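Local coordinates for multiple antibiotic resistance protein MARR (Escherichia coli, PDB 1JGS) that represses transcription of the marRAB operon by binding its marO operator/promoter DNA, thereby controlling antibiotic resistance and oxidative stress genes, at residues F37-P51 with V90-E103. Sequence-based numbering, arbitrary orientation.
Sequences FKVLCSIRCAACITP and VLVKLTTGGAAICE. With SAL (2-hydroxybenzoic acid), chain B.
Ile49 and Val92 trade two fairly straight backbone hydrogen bonds. Val92 N reaches Ile49 O at 2.9 Å. In return, Ile49 N reaches Val92 O at 3.3 Å. Reciprocal bonds define an antiparallel hydrogen-bonded pair, here a single bridge. At the far end, Arg44 NH1 lies 2.7 Å from Glu103 OE1 in a salt bridge; guanidinium and carboxylate planes stand 72° apart, so the groups are not coplanar, and NH1 and NH2 both lie near the one oxygen, OE1. Glu103 is poorly ordered. The extended Arg44 chain leaves with CG anti to the backbone N (chi1 173°), running past Cys102 so that SG meets the guanidinium edge in plane.

Between these polar ends the packing is apolar. Leu40 sets CD2 against Leu94 CD2 at 3.4 Å, tighter than normal carbon contact, while its other methyl, CD1, approaches Cys102 CB. Ile43 crosses Val92 at about a right angle, its CD1 3.7 Å from Val92 CG2. Beyond the bridge, Pro51 CB rests 3.5 Å from salicylate C2, and Val90 also lines that pocket.

Helix 37-46 crosses both strand 90-94 and helix 96-103 steeply, the segment axes approaching to 7.5 Å and 9.8 Å respectively, within the winged helix-turn-helix domain of the MarR family. Strand 78-82 pairs with the wing strand 90-94, and Leu54 of helix 51-58 touches Ile43 and Ile49.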
loop_
_atom_site.group_PDB
_atom_site.type_symbol
_atom_site.label_atom_id
_atom_site.label_comp_id
_atom_site.label_asym_id
_atom_site.label_seq_id
_atom_site.Cartn_x
_atom_site.Cartn_y
_atom_site.Cartn_z
ATOM N N PHE A 37 9.357 -9.867 0.209
ATOM C CA PHE A 37 8.288 -10.862 0.075
ATOM C C PHE A 37 7.273 -10.438 -0.995
ATOM O O PHE A 37 6.885 -11.239 -1.850
ATOM C CB PHE A 37 7.583 -11.065 1.416
ATOM C CG PHE A 37 6.485 -12.082 1.373
ATOM C CD1 PHE A 37 6.695 -13.330 0.786
ATOM C CD2 PHE A 37 5.243 -11.804 1.931
ATOM C CE1 PHE A 37 5.687 -14.291 0.752
ATOM C CE2 PHE A 37 4.224 -12.760 1.904
ATOM C CZ PHE A 37 4.449 -14.009 1.310
ATOM N N LYS A 38 6.866 -9.172 -0.959
ATOM C CA LYS A 38 5.919 -8.637 -1.936
ATOM C C LYS A 38 6.501 -8.760 -3.354
ATOM O O LYS A 38 5.820 -9.209 -4.280
ATOM C CB LYS A 38 5.620 -7.166 -1.626
ATOM C CG LYS A 38 4.968 -6.924 -0.271
ATOM C CD LYS A 38 4.846 -5.430 0.023
ATOM C CE LYS A 38 4.129 -5.161 1.345
ATOM N NZ LYS A 38 2.698 -5.580 1.311
ATOM N N VAL A 39 7.757 -8.357 -3.529
ATOM C CA VAL A 39 8.375 -8.469 -4.846
ATOM C C VAL A 39 8.380 -9.918 -5.329
ATOM O O VAL A 39 8.207 -10.165 -6.521
ATOM C CB VAL A 39 9.822 -7.932 -4.843
ATOM C CG1 VAL A 39 10.549 -8.350 -6.115
ATOM C CG2 VAL A 39 9.799 -6.406 -4.733
ATOM N N LEU A 40 8.567 -10.875 -4.421
ATOM C CA LEU A 40 8.572 -12.287 -4.827
ATOM C C LEU A 40 7.173 -12.771 -5.235
ATOM O O LEU A 40 7.009 -13.473 -6.232
ATOM C CB LEU A 40 9.090 -13.208 -3.705
ATOM C CG LEU A 40 10.560 -13.240 -3.282
ATOM C CD1 LEU A 40 10.750 -14.365 -2.257
ATOM C CD2 LEU A 40 11.460 -13.466 -4.470
ATOM N N CYS A 41 6.166 -12.399 -4.459
ATOM C CA CYS A 41 4.810 -12.820 -4.768
ATOM C C CYS A 41 4.367 -12.242 -6.106
ATOM O O CYS A 41 3.658 -12.900 -6.869
ATOM C CB CYS A 41 3.859 -12.376 -3.661
ATOM S SG CYS A 41 4.200 -13.135 -2.063
ATOM N N SER A 42 4.791 -11.015 -6.391
ATOM C CA SER A 42 4.425 -10.352 -7.643
ATOM C C SER A 42 5.091 -10.957 -8.872
ATOM O O SER A 42 4.482 -11.039 -9.928
ATOM C CB SER A 42 4.779 -8.865 -7.580
ATOM O OG SER A 42 4.082 -8.222 -6.528
ATOM N N ILE A 43 6.354 -11.353 -8.744
ATOM C CA ILE A 43 7.074 -11.934 -9.866
ATOM C C ILE A 43 6.493 -13.323 -10.110
ATOM O O ILE A 43 6.297 -13.737 -11.250
ATOM C CB ILE A 43 8.579 -12.053 -9.553
ATOM C CG1 ILE A 43 9.199 -10.656 -9.453
ATOM C CG2 ILE A 43 9.282 -12.877 -10.624
ATOM C CD1 ILE A 43 10.713 -10.656 -9.246
ATOM N N ARG A 44 6.219 -14.027 -9.016
ATOM C CA ARG A 44 5.654 -15.358 -9.082
ATOM C C ARG A 44 4.401 -15.390 -9.969
ATOM O O ARG A 44 4.393 -16.027 -11.037
ATOM C CB ARG A 44 5.303 -15.840 -7.671
ATOM C CG ARG A 44 4.550 -17.164 -7.633
ATOM C CD ARG A 44 4.316 -17.638 -6.216
ATOM N NE ARG A 44 3.303 -18.683 -6.199
ATOM C CZ ARG A 44 2.776 -19.207 -5.098
ATOM N NH1 ARG A 44 3.165 -18.793 -3.897
ATOM N NH2 ARG A 44 1.834 -20.132 -5.200
ATOM N N CYS A 45 3.357 -14.696 -9.511
ATOM C CA CYS A 45 2.069 -14.613 -10.201
ATOM C C CYS A 45 2.199 -14.418 -11.689
ATOM O O CYS A 45 1.492 -15.048 -12.482
ATOM C CB CYS A 45 1.249 -13.461 -9.637
ATOM S SG CYS A 45 0.851 -13.653 -7.916
ATOM N N ALA A 46 3.103 -13.526 -12.059
ATOM C CA ALA A 46 3.340 -13.215 -13.449
ATOM C C ALA A 46 4.249 -14.229 -14.156
ATOM O O ALA A 46 4.418 -14.152 -15.382
ATOM C CB ALA A 46 3.932 -11.829 -13.543
ATOM N N ALA A 47 4.828 -15.169 -13.397
ATOM C CA ALA A 47 5.735 -16.183 -13.952
ATOM C C ALA A 47 7.054 -15.538 -14.368
ATOM O O ALA A 47 8.128 -15.898 -13.874
ATOM C CB ALA A 47 5.105 -16.863 -15.161
ATOM N N CYS A 48 6.945 -14.593 -15.294
ATOM C CA CYS A 48 8.068 -13.838 -15.824
ATOM C C CYS A 48 7.578 -12.407 -16.040
ATOM O O CYS A 48 6.516 -12.194 -16.622
ATOM C CB CYS A 48 8.522 -14.402 -17.172
ATOM S SG CYS A 48 9.419 -15.955 -17.105
ATOM N N ILE A 49 8.348 -11.426 -15.590
ATOM C CA ILE A 49 7.940 -10.041 -15.765
ATOM C C ILE A 49 9.145 -9.131 -15.909
ATOM O O ILE A 49 10.220 -9.411 -15.357
ATOM C CB ILE A 49 7.097 -9.555 -14.572
ATOM C CG1 ILE A 49 6.656 -8.104 -14.804
ATOM C CG2 ILE A 49 7.904 -9.689 -13.282
ATOM C CD1 ILE A 49 5.704 -7.576 -13.757
ATOM N N THR A 50 8.970 -8.049 -16.657
ATOM C CA THR A 50 10.055 -7.092 -16.855
ATOM C C THR A 50 10.212 -6.227 -15.602
ATOM O O THR A 50 9.253 -6.012 -14.849
ATOM C CB THR A 50 9.781 -6.181 -18.060
ATOM O OG1 THR A 50 8.611 -5.390 -17.809
ATOM C CG2 THR A 50 9.577 -7.016 -19.314
ATOM N N PRO A 51 11.426 -5.735 -15.344
ATOM C CA PRO A 51 11.576 -4.908 -14.148
ATOM C C PRO A 51 10.663 -3.684 -14.194
ATOM O O PRO A 51 10.026 -3.330 -13.187
ATOM C CB PRO A 51 13.052 -4.559 -14.166
ATOM C CG PRO A 51 13.667 -5.795 -14.754
ATOM C CD PRO A 51 12.740 -6.086 -15.911
ATOM N N VAL A 90 15.299 -7.535 -20.315
ATOM C CA VAL A 90 15.303 -8.819 -19.640
ATOM C C VAL A 90 14.041 -9.013 -18.841
ATOM O O VAL A 90 13.241 -8.087 -18.671
ATOM C CB VAL A 90 16.493 -8.958 -18.659
ATOM C CG1 VAL A 90 17.792 -8.848 -19.413
ATOM C CG2 VAL A 90 16.406 -7.908 -17.563
ATOM N N LEU A 91 13.868 -10.232 -18.353
ATOM C CA LEU A 91 12.717 -10.576 -17.547
ATOM C C LEU A 91 13.344 -11.090 -16.271
ATOM O O LEU A 91 14.522 -11.455 -16.248
ATOM C CB LEU A 91 11.890 -11.708 -18.192
ATOM C CG LEU A 91 11.148 -11.517 -19.529
ATOM C CD1 LEU A 91 10.840 -12.878 -20.114
ATOM C CD2 LEU A 91 9.851 -10.722 -19.346
ATOM N N VAL A 92 12.568 -11.104 -15.205
ATOM C CA VAL A 92 13.071 -11.633 -13.966
ATOM C C VAL A 92 12.043 -12.648 -13.548
ATOM O O VAL A 92 10.840 -12.431 -13.717
ATOM C CB VAL A 92 13.217 -10.547 -12.874
ATOM C CG1 VAL A 92 14.292 -9.513 -13.295
ATOM C CG2 VAL A 92 11.878 -9.874 -12.628
ATOM N N LYS A 93 12.518 -13.778 -13.046
ATOM C CA LYS A 93 11.633 -14.827 -12.576
ATOM C C LYS A 93 12.285 -15.373 -11.326
ATOM O O LYS A 93 13.467 -15.110 -11.062
ATOM C CB LYS A 93 11.509 -15.925 -13.633
ATOM C CG LYS A 93 12.770 -16.746 -13.836
ATOM C CD LYS A 93 12.631 -17.648 -15.044
ATOM C CE LYS A 93 13.029 -19.065 -14.715
ATOM N NZ LYS A 93 12.168 -19.645 -13.640
ATOM N N LEU A 94 11.527 -16.134 -10.556
ATOM C CA LEU A 94 12.058 -16.716 -9.343
ATOM C C LEU A 94 12.877 -17.949 -9.661
ATOM O O LEU A 94 12.593 -18.663 -10.617
ATOM C CB LEU A 94 10.924 -17.123 -8.413
ATOM C CG LEU A 94 9.930 -16.040 -7.970
ATOM C CD1 LEU A 94 9.118 -16.606 -6.800
ATOM C CD2 LEU A 94 10.675 -14.748 -7.541
ATOM N N THR A 95 13.912 -18.187 -8.868
ATOM C CA THR A 95 14.713 -19.385 -9.044
ATOM C C THR A 95 13.930 -20.427 -8.227
ATOM O O THR A 95 13.007 -20.057 -7.485
ATOM C CB THR A 95 16.106 -19.195 -8.442
ATOM O OG1 THR A 95 15.972 -18.824 -7.061
ATOM C CG2 THR A 95 16.869 -18.108 -9.181
ATOM N N THR A 96 14.274 -21.708 -8.347
ATOM C CA THR A 96 13.559 -22.750 -7.591
ATOM C C THR A 96 13.550 -22.427 -6.102
ATOM O O THR A 96 12.508 -22.468 -5.455
ATOM C CB THR A 96 14.202 -24.151 -7.759
ATOM O OG1 THR A 96 14.300 -24.476 -9.149
ATOM C CG2 THR A 96 13.343 -25.212 -7.060
ATOM N N GLY A 97 14.722 -22.122 -5.558
ATOM C CA GLY A 97 14.797 -21.776 -4.154
ATOM C C GLY A 97 13.932 -20.564 -3.832
ATOM O O GLY A 97 13.221 -20.550 -2.824
ATOM N N GLY A 98 13.996 -19.542 -4.688
ATOM C CA GLY A 98 13.198 -18.350 -4.469
ATOM C C GLY A 98 11.733 -18.729 -4.372
ATOM O O GLY A 98 11.009 -18.235 -3.504
ATOM N N ALA A 99 11.308 -19.622 -5.265
ATOM C CA ALA A 99 9.927 -20.096 -5.303
ATOM C C ALA A 99 9.534 -20.744 -3.984
ATOM O O ALA A 99 8.452 -20.487 -3.460
ATOM C CB ALA A 99 9.744 -21.095 -6.452
ATOM N N ALA A 100 10.420 -21.580 -3.450
ATOM C CA ALA A 100 10.164 -22.266 -2.194
ATOM C C ALA A 100 10.045 -21.242 -1.065
ATOM O O ALA A 100 9.085 -21.256 -0.289
ATOM C CB ALA A 100 11.288 -23.255 -1.903
ATOM N N ILE A 101 11.022 -20.351 -0.971
ATOM C CA ILE A 101 10.983 -19.321 0.056
ATOM C C ILE A 101 9.623 -18.590 0.003
ATOM O O ILE A 101 8.955 -18.405 1.026
ATOM C CB ILE A 101 12.105 -18.280 -0.167
ATOM C CG1 ILE A 101 13.481 -18.944 -0.045
ATOM C CG2 ILE A 101 11.949 -17.136 0.815
ATOM C CD1 ILE A 101 13.756 -19.557 1.300
ATOM N N CYS A 102 9.222 -18.177 -1.197
ATOM C CA CYS A 102 7.965 -17.457 -1.378
ATOM C C CYS A 102 6.748 -18.263 -0.961
ATOM O O CYS A 102 5.721 -17.689 -0.590
ATOM C CB CYS A 102 7.799 -17.019 -2.834
ATOM S SG CYS A 102 6.176 -16.306 -3.199
ATOM N N GLU A 103 6.858 -19.589 -1.024
ATOM C CA GLU A 103 5.747 -20.454 -0.641
ATOM C C GLU A 103 5.776 -20.722 0.865
ATOM O O GLU A 103 4.729 -20.782 1.507
ATOM C CB GLU A 103 5.796 -21.771 -1.417
ATOM C CG GLU A 103 4.523 -22.603 -1.296
ATOM C CD GLU A 103 3.280 -21.823 -1.696
ATOM O OE1 GLU A 103 3.232 -21.322 -2.838
ATOM O OE2 GLU A 103 2.346 -21.712 -0.872
HETATM C "C1'" SAL B . 17.192 -4.426 -14.052
HETATM O "O1'" SAL B . 17.762 -5.320 -14.851
HETATM O "O2'" SAL B . 17.332 -4.492 -12.822
HETATM C C1 SAL B . 16.395 -3.368 -14.708
HETATM C C2 SAL B . 15.732 -2.350 -13.906
HETATM C C3 SAL B . 14.959 -1.328 -14.508
HETATM C C4 SAL B . 14.809 -1.268 -15.891
HETATM C C5 SAL B . 15.519 -2.358 -16.786
HETATM C C6 SAL B . 16.266 -3.341 -16.144
HETATM O O2 SAL B . 15.814 -2.321 -12.550
#